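Local coordinates for cellulose binding domain-containing protein (Clostridium clariflavum, PDB 4B96) that probably binds cellulose through this calcium-containing family 3b carbohydrate-binding module, one part of a longer membrane-anchored protein of a biomass-sensing system, at residues 34-37 / 38-41. Sequence-based numbering, arbitrary orientation.
Sequences YIDL and RNVK
The carboxylate of D36 reaches forward over the turn that follows it and takes hold of R38 at both backbone and side chain. Chi1 near 180° (-172°) swings CG away from the backbone N of D36 and brings D36 OD1 within 3.0 Å of R38 N, which meets it from above the carboxylate plane. This is an Asx turn, and aspartate suits the place because its short chain can accept the amide two residues on and still present both oxygens to a cation.

R38 can be followed outward. Its CB lies 3.3 Å from D36 OD1, and CG and CD pass the same oxygen at growing distance. A bend at chi3 then turns the chain back, and NE donates an almost straight bond (174°) to the syn lone pair of D36 OD1 at 3.1 Å. R38 NH2 reaches D36 OD2 at 2.8 Å, completing a side-on salt bridge in which the two planar groups lie only 28° apart. Arginine suits this exposed position: its long chain can bend back, and NE and NH2, side by side, match the two oxygens. OD1 thus accepts two N-H groups, which should restrict rotation of the carboxylate.

The backbone beneath makes two overlapping beta turns, a short piece of 3-10 geometry, N39 N bonding to D36 O and V40 N to L37 O. It links the short strand 35-36, paired with 94-95, to strand 40-47, a central strand in one of the two main antiparallel sheets of this beta-sandwich module. A water bridges L37 O and V40 O.

L37 and V40 face the interior between the main sheets, where branched aliphatic ends suit the buried, apolar surroundings. L37 CD2 packs against V40 CB at 3.8 Å, and I27 of strand 20-29, in the other main sheet, touches both residues. V40 CG2 also meets I35 CG2 at 4.1 Å, the two side chains crossing at about a right angle.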
ATOM      1  N   TYR A  34      -4.147  -5.654  21.016  1.00 35.69           N
ATOM      2  CA  TYR A  34      -5.239  -6.282  20.303  1.00 35.39           C
ATOM      3  C   TYR A  34      -5.747  -5.305  19.215  1.00 36.45           C
ATOM      4  O   TYR A  34      -5.674  -4.073  19.357  1.00 37.52           O
ATOM      5  CB  TYR A  34      -6.344  -6.756  21.288  1.00 36.58           C
ATOM      6  CG  TYR A  34      -6.025  -8.038  22.086  1.00 36.78           C
ATOM      7  CD1 TYR A  34      -5.119  -8.025  23.152  1.00 36.51           C
ATOM      8  CD2 TYR A  34      -6.665  -9.262  21.772  1.00 38.53           C
ATOM      9  CE1 TYR A  34      -4.839  -9.195  23.899  1.00 39.03           C
ATOM     10  CE2 TYR A  34      -6.393 -10.436  22.515  1.00 37.48           C
ATOM     11  CZ  TYR A  34      -5.476 -10.400  23.537  1.00 38.97           C
ATOM     12  OH  TYR A  34      -5.234 -11.572  24.237  1.00 42.37           O
ATOM     13  N   ILE A  35      -6.185  -5.861  18.095  1.00 31.25           N
ATOM     14  CA  ILE A  35      -6.841  -5.054  17.062  1.00 28.83           C
ATOM     15  C   ILE A  35      -8.355  -5.233  17.119  1.00 27.02           C
ATOM     16  O   ILE A  35      -8.861  -6.355  16.994  1.00 26.64           O
ATOM     17  CB  ILE A  35      -6.348  -5.430  15.669  1.00 26.61           C
ATOM     18  CG1 ILE A  35      -4.908  -4.933  15.524  1.00 24.55           C
ATOM     19  CG2 ILE A  35      -7.244  -4.753  14.561  1.00 24.00           C
ATOM     20  CD1 ILE A  35      -4.228  -5.436  14.255  1.00 26.97           C
ATOM     21  N   ASP A  36      -9.064  -4.121  17.325  1.00 29.45           N
ATOM     22  CA  ASP A  36     -10.525  -4.172  17.400  1.00 30.64           C
ATOM     23  C   ASP A  36     -11.144  -4.180  16.000  1.00 27.01           C
ATOM     24  O   ASP A  36     -11.163  -3.140  15.321  1.00 25.78           O
ATOM     25  CB  ASP A  36     -11.012  -2.949  18.165  1.00 31.11           C
ATOM     26  CG  ASP A  36     -12.507  -3.003  18.462  1.00 38.60           C
ATOM     27  OD1 ASP A  36     -13.205  -3.930  17.968  1.00 37.06           O
ATOM     28  OD2 ASP A  36     -12.976  -2.096  19.188  1.00 46.85           O
ATOM     29  N   LEU A  37     -11.636  -5.339  15.547  1.00 23.48           N
ATOM     30  CA  LEU A  37     -12.181  -5.443  14.195  1.00 24.15           C
ATOM     31  C   LEU A  37     -13.477  -4.626  13.996  1.00 24.29           C
ATOM     32  O   LEU A  37     -13.937  -4.438  12.872  1.00 25.55           O
ATOM     33  CB  LEU A  37     -12.428  -6.916  13.838  1.00 26.18           C
ATOM     34  CG  LEU A  37     -11.131  -7.696  13.612  1.00 28.25           C
ATOM     35  CD1 LEU A  37     -11.468  -9.103  13.225  1.00 31.15           C
ATOM     36  CD2 LEU A  37     -10.357  -7.043  12.492  1.00 27.55           C
ATOM     37  N   ARG A  38     -14.060  -4.155  15.080  1.00 22.91           N
ATOM     38  CA  ARG A  38     -15.221  -3.258  14.917  1.00 27.40           C
ATOM     39  C   ARG A  38     -14.842  -1.956  14.201  1.00 28.16           C
ATOM     40  O   ARG A  38     -15.697  -1.259  13.686  1.00 26.92           O
ATOM     41  CB  ARG A  38     -15.875  -2.944  16.254  1.00 30.40           C
ATOM     42  CG  ARG A  38     -16.585  -4.158  16.845  1.00 31.97           C
ATOM     43  CD  ARG A  38     -17.141  -3.819  18.228  1.00 38.13           C
ATOM     44  NE  ARG A  38     -16.051  -3.314  19.068  1.00 46.18           N
ATOM     45  CZ  ARG A  38     -16.212  -2.684  20.230  1.00 52.12           C
ATOM     46  NH1 ARG A  38     -17.437  -2.452  20.701  1.00 51.85           N
ATOM     47  NH2 ARG A  38     -15.144  -2.281  20.914  1.00 53.03           N
ATOM     48  N   ASN A  39     -13.554  -1.647  14.149  1.00 27.53           N
ATOM     49  CA  ASN A  39     -13.110  -0.444  13.461  1.00 27.88           C
ATOM     50  C   ASN A  39     -12.427  -0.721  12.132  1.00 25.48           C
ATOM     51  O   ASN A  39     -11.813   0.185  11.561  1.00 27.91           O
ATOM     52  CB  ASN A  39     -12.148   0.321  14.347  1.00 28.23           C
ATOM     53  CG  ASN A  39     -12.792   0.800  15.614  1.00 35.43           C
ATOM     54  OD1 ASN A  39     -13.969   1.156  15.637  1.00 35.13           O
ATOM     55  ND2 ASN A  39     -12.019   0.807  16.684  1.00 36.90           N
ATOM     56  N   VAL A  40     -12.549  -1.952  11.632  1.00 20.82           N
ATOM     57  CA  VAL A  40     -11.801  -2.377  10.472  1.00 19.92           C
ATOM     58  C   VAL A  40     -12.687  -2.658   9.291  1.00 23.36           C
ATOM     59  O   VAL A  40     -13.690  -3.335   9.414  1.00 23.57           O
ATOM     60  CB  VAL A  40     -10.977  -3.644  10.808  1.00 22.95           C
ATOM     61  CG1 VAL A  40     -10.380  -4.292   9.563  1.00 24.35           C
ATOM     62  CG2 VAL A  40      -9.883  -3.275  11.825  1.00 20.79           C
ATOM     63  N   LYS A  41     -12.333  -2.114   8.129  1.00 18.62           N
ATOM     64  CA  LYS A  41     -13.013  -2.455   6.872  1.00 16.29           C
ATOM     65  C   LYS A  41     -11.997  -3.072   5.912  1.00 19.13           C
ATOM     66  O   LYS A  41     -10.819  -2.614   5.828  1.00 21.12           O
ATOM     67  CB  LYS A  41     -13.499  -1.136   6.222  1.00 18.90           C
ATOM     68  CG  LYS A  41     -14.625  -0.503   6.950  1.00 22.62           C
ATOM     69  CD  LYS A  41     -14.924   0.901   6.447  1.00 24.81           C
ATOM     70  CE  LYS A  41     -15.953   1.560   7.424  1.00 43.67           C
ATOM     71  NZ  LYS A  41     -16.573   2.825   6.883  1.00 45.08           N
TER
HETATM   72  O   HOH W   1     -15.836  -3.418  11.044  1.00 20.30           O